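Local coordinates for protein NDP-rhamnosyltransferase (Saccharopolyspora spinosa, PDB 3TSA) that belongs to the GT-B group of glycosyltransferases and folds into two domains, each built round a parallel beta sheet, at residues A[9-14]-A[226-231]; A[33-38]-A[107-112]; A[300-303]-A[308-311]. All coordinates share one frame; numbering follows the deposited sequence.

Contact 1: residues A[9-14]-A[226-231]; sequences LPYPTH and GRMVLN
Met228 meets Tyr11 methyl first: its CE lies 3.3 Å from Tyr11 CD1 and 3.5 Å from Tyr11 CE1, at the rim of the phenol ring and close to its plane. The sulfur approaches the same edge less closely. Met228 SD stands 5.4 Å from the ring centroid along a line 86° off the ring normal, which makes this a Met-aromatic contact of the edge type, with no sulfur over the face. A second, looser touch comes from Pro12, whose CD is 4.2 Å from Met228 SD, so the thioether is met by two consecutive residues. The Met228 chain bends at chi2 and again at chi3 (-59°), which folds the terminal methyl round to the tyrosine; the two side chains cross at about a right angle.

These residues face each other across the junction of the two halves of a GT-B fold: 9-14 follows strand 3-7 of one parallel sheet, and 226-231 follows strand 219-224 of the other. Each segment enters a helix just there, with Tyr11 and Gly226 at the N-cap positions. Tyr11 O receives His14 N at 3.0 Å, and Gly226 O receives Leu230 N at 3.1 Å.

Further out, the tyrosine is bordered by its own segment. Leu9 CD1 sits in the ring plane at the CD2/CE2 edge, away from the methionine, while Tyr11 CD2 lies 4.3 Å above the plane of the His14 ring, towards its rim. Asp121 OD2 accepts hydrogen bonds from both His14 ND1 and Leu9 N, tying the two ends of 9-14 to one carboxylate. On the other domain, Met228 also packs on Tyr315, and Arg227 forms a salt bridge with Glu260.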
loop_
_atom_site.group_PDB
_atom_site.type_symbol
_atom_site.label_atom_id
_atom_site.label_comp_id
_atom_site.label_asym_id
_atom_site.label_seq_id
_atom_site.Cartn_x
_atom_site.Cartn_y
_atom_site.Cartn_z
ATOM N N LEU A 9 -1.522 17.527 5.099
ATOM C CA LEU A 9 -0.765 18.674 4.633
ATOM C C LEU A 9 0.054 18.230 3.439
ATOM O O LEU A 9 0.392 17.034 3.337
ATOM C CB LEU A 9 0.249 19.082 5.687
ATOM C CG LEU A 9 0.009 20.183 6.704
ATOM C CD1 LEU A 9 1.397 20.375 7.342
ATOM C CD2 LEU A 9 -0.588 21.414 6.111
ATOM N N PRO A 10 0.391 19.166 2.524
ATOM C CA PRO A 10 1.142 18.688 1.376
ATOM C C PRO A 10 2.594 18.411 1.703
ATOM O O PRO A 10 3.455 18.898 1.008
ATOM C CB PRO A 10 1.056 19.836 0.377
ATOM C CG PRO A 10 0.844 21.060 1.234
ATOM C CD PRO A 10 0.167 20.626 2.494
ATOM N N TYR A 11 2.880 17.635 2.742
ATOM C CA TYR A 11 4.211 17.144 2.977
ATOM C C TYR A 11 4.197 15.626 3.048
ATOM O O TYR A 11 3.461 15.036 3.895
ATOM C CB TYR A 11 4.793 17.690 4.263
ATOM C CG TYR A 11 4.776 19.185 4.279
ATOM C CD1 TYR A 11 5.636 19.931 3.483
ATOM C CD2 TYR A 11 3.875 19.845 5.079
ATOM C CE1 TYR A 11 5.602 21.347 3.528
ATOM C CE2 TYR A 11 3.822 21.203 5.133
ATOM C CZ TYR A 11 4.667 21.951 4.370
ATOM O OH TYR A 11 4.522 23.301 4.496
ATOM N N PRO A 12 5.047 14.986 2.230
ATOM C CA PRO A 12 5.080 13.524 2.188
ATOM C C PRO A 12 5.205 12.865 3.527
ATOM O O PRO A 12 4.491 11.859 3.725
ATOM C CB PRO A 12 6.316 13.228 1.316
ATOM C CG PRO A 12 6.299 14.337 0.348
ATOM C CD PRO A 12 6.049 15.553 1.312
ATOM N N THR A 13 6.063 13.354 4.442
ATOM C CA THR A 13 6.208 12.661 5.746
ATOM C C THR A 13 4.899 12.600 6.556
ATOM O O THR A 13 4.685 11.649 7.287
ATOM C CB THR A 13 7.290 13.249 6.671
ATOM O OG1 THR A 13 6.955 14.585 7.010
ATOM C CG2 THR A 13 8.661 13.240 6.026
ATOM N N HIS A 14 4.070 13.615 6.436
ATOM C CA HIS A 14 2.802 13.642 7.200
ATOM C C HIS A 14 1.812 12.618 6.622
ATOM O O HIS A 14 1.000 12.078 7.390
ATOM C CB HIS A 14 2.157 14.990 7.124
ATOM C CG HIS A 14 2.937 16.060 7.842
ATOM N ND1 HIS A 14 2.341 17.009 8.629
ATOM C CD2 HIS A 14 4.269 16.363 7.819
ATOM C CE1 HIS A 14 3.277 17.853 9.072
ATOM N NE2 HIS A 14 4.448 17.476 8.598
ATOM N N GLY A 226 15.677 13.369 4.771
ATOM C CA GLY A 226 14.697 13.380 3.660
ATOM C C GLY A 226 14.768 14.563 2.684
ATOM O O GLY A 226 15.548 15.510 2.854
ATOM N N ARG A 227 13.981 14.465 1.625
ATOM C CA ARG A 227 13.897 15.482 0.644
ATOM C C ARG A 227 13.496 16.816 1.245
ATOM O O ARG A 227 14.088 17.866 0.920
ATOM C CB ARG A 227 12.844 14.995 -0.344
ATOM C CG ARG A 227 12.585 15.882 -1.515
ATOM C CD ARG A 227 11.735 15.125 -2.505
ATOM N NE ARG A 227 12.635 14.299 -3.335
ATOM C CZ ARG A 227 12.377 13.061 -3.757
ATOM N NH1 ARG A 227 11.246 12.484 -3.420
ATOM N NH2 ARG A 227 13.280 12.397 -4.510
ATOM N N MET A 228 12.448 16.829 2.069
ATOM C CA MET A 228 11.958 18.189 2.469
ATOM C C MET A 228 13.027 18.904 3.277
ATOM O O MET A 228 13.228 20.079 3.055
ATOM C CB MET A 228 10.637 18.206 3.270
ATOM C CG MET A 228 9.348 17.824 2.580
ATOM S SD MET A 228 8.722 18.792 1.194
ATOM C CE MET A 228 8.552 20.440 1.964
ATOM N N VAL A 229 13.631 18.196 4.215
ATOM C CA VAL A 229 14.682 18.769 5.053
ATOM C C VAL A 229 15.852 19.276 4.199
ATOM O O VAL A 229 16.169 20.417 4.318
ATOM C CB VAL A 229 15.159 17.808 6.153
ATOM C CG1 VAL A 229 16.316 18.469 6.967
ATOM C CG2 VAL A 229 13.985 17.503 7.123
ATOM N N LEU A 230 16.404 18.460 3.306
ATOM C CA LEU A 230 17.566 18.871 2.480
ATOM C C LEU A 230 17.247 19.928 1.449
ATOM O O LEU A 230 18.113 20.747 1.113
ATOM C CB LEU A 230 18.287 17.657 1.832
ATOM C CG LEU A 230 18.831 16.626 2.827
ATOM C CD1 LEU A 230 19.314 15.404 2.028
ATOM C CD2 LEU A 230 19.976 17.328 3.631
ATOM N N ASN A 231 16.015 19.887 0.908
ATOM C CA ASN A 231 15.516 21.007 0.093
ATOM C C ASN A 231 15.596 22.307 0.867
ATOM O O ASN A 231 15.889 23.366 0.319
ATOM C CB ASN A 231 14.086 20.751 -0.423
ATOM C CG ASN A 231 14.083 19.777 -1.602
ATOM O OD1 ASN A 231 15.150 19.396 -2.067
ATOM N ND2 ASN A 231 12.884 19.364 -2.074
#

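Contact 2: residues A[33-38]-A[107-112]; sequences LIAAPP and LRLAEA
Leu109 carries the helical side of this contact, putting one methyl on Leu33 and the other on Ala35 of strand 31-36. Read along 107-112, the helix first presents Leu107, which turns to the loop residue Leu134 instead of the strand. Two residues later Leu109 points its CB at the sheet. Its CG is anti to the backbone N (chi1 173°), which extends the branch away from the helix and spreads the two methyls over the strand. Leu109 CD1 reaches Leu33 CD2 at 3.9 Å, the two leucines meeting on a slant, branch end against branch end. Leu109 CD2 lies 4.0 Å from Ala35 CB, at the closest backbone approach of the two segments, 8.5 Å between Leu109 CA and Ala35 CA. Leu33 and Ala35 alternate with Ile34, whose CB points to the other side of the sheet, as expected of a beta strand. Ala110 then returns to Leu134, Glu111 pairs with Arg114 on the outer side, and Ala112 packs on Ala213 of the second subunit.

This is helix-on-sheet packing of the Rossmann-like kind: helix 82-113 lies against one face of the parallel sheet, where Leu109 also touches Ala52 and Leu5 on the strands flanking 31-36. Phe208 of the second subunit packs on both Leu33 and Leu109, so the dimer partner reaches the same apolar patch. No hydrogen bond crosses between the segments; two methyl-to-methyl touches at van der Waals distance, among buried residues, are consistent with cohesion from apolar burial and shape, without directional bonding.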
loop_
_atom_site.group_PDB
_atom_site.type_symbol
_atom_site.label_atom_id
_atom_site.label_comp_id
_atom_site.label_asym_id
_atom_site.label_seq_id
_atom_site.Cartn_x
_atom_site.Cartn_y
_atom_site.Cartn_z
ATOM N N LEU A 33 -9.854 7.473 0.478
ATOM C CA LEU A 33 -9.409 8.293 -0.642
ATOM C C LEU A 33 -8.572 9.434 -0.062
ATOM O O LEU A 33 -8.985 10.109 0.935
ATOM C CB LEU A 33 -10.658 8.893 -1.340
ATOM C CG LEU A 33 -10.466 9.750 -2.633
ATOM C CD1 LEU A 33 -9.867 8.932 -3.800
ATOM C CD2 LEU A 33 -11.792 10.362 -3.172
ATOM N N ILE A 34 -7.410 9.694 -0.674
ATOM C CA ILE A 34 -6.503 10.746 -0.199
ATOM C C ILE A 34 -6.706 12.059 -1.013
ATOM O O ILE A 34 -6.454 12.054 -2.231
ATOM C CB ILE A 34 -5.049 10.312 -0.444
ATOM C CG1 ILE A 34 -4.791 8.908 0.125
ATOM C CG2 ILE A 34 -4.049 11.350 0.171
ATOM C CD1 ILE A 34 -4.974 8.843 1.519
ATOM N N ALA A 35 -7.129 13.168 -0.388
ATOM C CA ALA A 35 -7.217 14.411 -1.168
ATOM C C ALA A 35 -5.739 14.897 -1.313
ATOM O O ALA A 35 -5.054 15.156 -0.296
ATOM C CB ALA A 35 -8.093 15.462 -0.388
ATOM N N ALA A 36 -5.231 14.979 -2.541
ATOM C CA ALA A 36 -3.817 15.147 -2.791
ATOM C C ALA A 36 -3.565 16.298 -3.745
ATOM O O ALA A 36 -4.009 16.260 -4.917
ATOM C CB ALA A 36 -3.224 13.872 -3.373
ATOM N N PRO A 37 -2.862 17.322 -3.265
ATOM C CA PRO A 37 -2.368 18.250 -4.261
ATOM C C PRO A 37 -1.183 17.558 -4.946
ATOM O O PRO A 37 -0.734 16.487 -4.479
ATOM C CB PRO A 37 -1.881 19.466 -3.425
ATOM C CG PRO A 37 -1.566 18.955 -2.125
ATOM C CD PRO A 37 -2.338 17.601 -1.918
ATOM N N PRO A 38 -0.644 18.170 -6.014
ATOM C CA PRO A 38 0.459 17.600 -6.827
ATOM C C PRO A 38 1.631 17.069 -6.024
ATOM O O PRO A 38 2.156 15.989 -6.377
ATOM C CB PRO A 38 0.915 18.815 -7.643
ATOM C CG PRO A 38 -0.432 19.473 -7.908
ATOM C CD PRO A 38 -1.038 19.501 -6.519
ATOM N N LEU A 107 -15.135 21.089 -1.062
ATOM C CA LEU A 107 -16.592 20.916 -0.928
ATOM C C LEU A 107 -17.152 20.139 -2.118
ATOM O O LEU A 107 -18.001 19.298 -1.924
ATOM C CB LEU A 107 -17.287 22.277 -0.827
ATOM C CG LEU A 107 -17.066 23.032 0.500
ATOM C CD1 LEU A 107 -17.552 24.472 0.249
ATOM C CD2 LEU A 107 -17.897 22.374 1.549
ATOM N N ARG A 108 -16.604 20.394 -3.313
ATOM C CA ARG A 108 -17.014 19.609 -4.522
ATOM C C ARG A 108 -16.721 18.115 -4.340
ATOM O O ARG A 108 -17.546 17.240 -4.624
ATOM C CB ARG A 108 -16.310 20.139 -5.776
ATOM C CG ARG A 108 -17.093 21.365 -6.313
ATOM C CD ARG A 108 -16.245 22.318 -7.132
ATOM N NE ARG A 108 -15.243 21.695 -7.981
ATOM C CZ ARG A 108 -14.060 22.242 -8.264
ATOM N NH1 ARG A 108 -13.723 23.449 -7.771
ATOM N NH2 ARG A 108 -13.209 21.576 -9.048
ATOM N N LEU A 109 -15.539 17.859 -3.803
ATOM C CA LEU A 109 -15.051 16.478 -3.592
ATOM C C LEU A 109 -15.925 15.798 -2.555
ATOM O O LEU A 109 -16.353 14.662 -2.729
ATOM C CB LEU A 109 -13.577 16.483 -3.201
ATOM C CG LEU A 109 -12.967 15.118 -2.794
ATOM C CD1 LEU A 109 -13.182 13.980 -3.883
ATOM C CD2 LEU A 109 -11.493 15.182 -2.391
ATOM N N ALA A 110 -16.175 16.469 -1.438
ATOM C CA ALA A 110 -17.061 15.849 -0.429
ATOM C C ALA A 110 -18.464 15.532 -0.952
ATOM O O ALA A 110 -19.071 14.482 -0.643
ATOM C CB ALA A 110 -17.139 16.796 0.770
ATOM N N GLU A 111 -18.981 16.433 -1.773
ATOM C CA GLU A 111 -20.330 16.218 -2.337
ATOM C C GLU A 111 -20.360 15.069 -3.331
ATOM O O GLU A 111 -21.350 14.282 -3.360
ATOM C CB GLU A 111 -20.839 17.516 -3.001
ATOM C CG GLU A 111 -22.251 17.380 -3.669
ATOM C CD GLU A 111 -23.483 17.292 -2.683
ATOM O OE1 GLU A 111 -23.490 16.527 -1.668
ATOM O OE2 GLU A 111 -24.499 17.988 -2.952
ATOM N N ALA A 112 -19.304 14.977 -4.140
ATOM C CA ALA A 112 -19.067 13.855 -5.096
ATOM C C ALA A 112 -18.881 12.515 -4.377
ATOM O O ALA A 112 -19.642 11.526 -4.599
ATOM C CB ALA A 112 -17.888 14.163 -6.003
#

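Contact 3: residues A[300-303]-A[308-311]; sequences FTAT and PQLV
Thr303 OG1, on the side of helix 296-304 that meets Gln309, is hydrogen-bonded to both Ala299 O and Tyr321 OH. With chi1 at -69° the hydroxyl lies beside the backbone N and anti to the carbonyl carbon, which turns it back along the helix to the carbonyl one turn earlier. The amide of Gln309 arrives next to this hydroxyl: Thr303 OG1 is 3.8 Å from Gln309 CD, and 3.0 Å from the amide atom modelled as OE1. The amide may well be rotated half a turn from its modelled position, so the identity of that atom is doubtful.

The carbon atoms of the glutamine, whose places do not depend on how the amide is turned, give firmer evidence. Ala302 CB lies 3.8 Å from Gln309 CG and equally 3.8 Å from Gln309 CD, so the methyl rests alongside the CG-CD bond. The chain bends one bond earlier, at chi2 (123°, off the staggered positions), which carries the amide past Ala302 to Thr303, whose side chain it crosses at about a right angle. All three touching residues are buried, which places the polar end of Gln309 in the interior beside a hydroxyl that already has two partners.

Helix 296-304 and strand 309-311 are consecutive parts of a beta-alpha-beta unit begun by strand 289-292. Pro308 and Leu310 bond through their backbones to that first strand, and Gln309 to Ala330 and Ile332 on the opposite flank. Thr303 packs against Leu366 and Ile370 of helix 358-371; Gln309 rests on Leu325 of helix 318-327, the helix that supplies Tyr321, while Leu310 packs on helix 343-354.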
loop_
_atom_site.group_PDB
_atom_site.type_symbol
_atom_site.label_atom_id
_atom_site.label_comp_id
_atom_site.label_asym_id
_atom_site.label_seq_id
_atom_site.Cartn_x
_atom_site.Cartn_y
_atom_site.Cartn_z
ATOM N N PHE A 300 11.083 7.782 14.393
ATOM C CA PHE A 300 10.216 6.828 15.037
ATOM C C PHE A 300 10.570 5.404 14.586
ATOM O O PHE A 300 10.400 4.455 15.357
ATOM C CB PHE A 300 8.730 7.154 14.768
ATOM C CG PHE A 300 8.190 8.297 15.573
ATOM C CD1 PHE A 300 8.998 9.157 16.344
ATOM C CD2 PHE A 300 6.846 8.534 15.531
ATOM C CE1 PHE A 300 8.393 10.254 17.103
ATOM C CE2 PHE A 300 6.263 9.539 16.302
ATOM C CZ PHE A 300 7.056 10.430 17.047
ATOM N N THR A 301 11.094 5.241 13.361
ATOM C CA THR A 301 11.500 3.907 12.926
ATOM C C THR A 301 12.699 3.499 13.767
ATOM O O THR A 301 12.752 2.370 14.261
ATOM C CB THR A 301 11.848 3.873 11.439
ATOM O OG1 THR A 301 10.660 4.089 10.681
ATOM C CG2 THR A 301 12.471 2.569 11.019
ATOM N N ALA A 302 13.690 4.418 13.908
ATOM C CA ALA A 302 14.828 4.144 14.752
ATOM C C ALA A 302 14.338 3.804 16.194
ATOM O O ALA A 302 14.788 2.790 16.767
ATOM C CB ALA A 302 15.844 5.301 14.747
ATOM N N THR A 303 13.440 4.624 16.735
ATOM C CA THR A 303 13.052 4.513 18.169
ATOM C C THR A 303 12.307 3.164 18.348
ATOM O O THR A 303 12.637 2.377 19.261
ATOM C CB THR A 303 12.191 5.697 18.553
ATOM O OG1 THR A 303 13.055 6.813 18.522
ATOM C CG2 THR A 303 11.702 5.552 20.009
ATOM N N PRO A 308 19.560 4.192 19.003
ATOM C CA PRO A 308 19.690 5.598 19.413
ATOM C C PRO A 308 19.999 6.512 18.241
ATOM O O PRO A 308 20.434 6.085 17.179
ATOM C CB PRO A 308 20.837 5.610 20.408
ATOM C CG PRO A 308 21.622 4.411 20.150
ATOM C CD PRO A 308 20.655 3.355 19.514
ATOM N N GLN A 309 19.776 7.814 18.457
ATOM C CA GLN A 309 19.900 8.786 17.402
ATOM C C GLN A 309 20.720 9.969 17.837
ATOM O O GLN A 309 20.686 10.400 18.981
ATOM C CB GLN A 309 18.530 9.316 16.898
ATOM C CG GLN A 309 17.605 8.179 16.426
ATOM C CD GLN A 309 16.306 8.177 17.162
ATOM O OE1 GLN A 309 15.961 7.209 17.847
ATOM N NE2 GLN A 309 15.588 9.270 17.068
ATOM N N LEU A 310 21.465 10.466 16.869
ATOM C CA LEU A 310 22.140 11.777 17.014
ATOM C C LEU A 310 21.308 12.716 16.104
ATOM O O LEU A 310 21.255 12.489 14.908
ATOM C CB LEU A 310 23.508 11.610 16.439
ATOM C CG LEU A 310 24.625 12.517 16.989
ATOM C CD1 LEU A 310 25.996 12.409 16.321
ATOM C CD2 LEU A 310 24.259 13.847 17.425
ATOM N N VAL A 311 20.725 13.777 16.688
ATOM C CA VAL A 311 19.658 14.500 16.019
ATOM C C VAL A 311 20.157 15.914 15.732
ATOM O O VAL A 311 20.722 16.550 16.609
ATOM C CB VAL A 311 18.387 14.587 16.873
ATOM C CG1 VAL A 311 17.228 15.104 15.980
ATOM C CG2 VAL A 311 17.969 13.158 17.403
#

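How the contacts relate
Contact 2 is nested along the chain within the loop closed by contact 1, and contact 3 follows both. Contact 2 lies in the N-terminal half, on the sheet containing strands 3-7 and 31-36; contact 3 lies in the C-terminal half, on the sheet containing strands 219-224 and 309-311. Their centres are about 34 Å apart, on opposite sides of the centre of the chain. Contact 1 bridges the halves, its centre about 21 Å from that of contact 2 and 18 Å from that of contact 3. It touches contact 2 directly, Pro10 CB being 3.7 Å from Pro37 CG. Contacts 2 and 3 thus belong to the packing of separate domains, contact 2 also bordering the second subunit, and contact 1 to the seam between the domains.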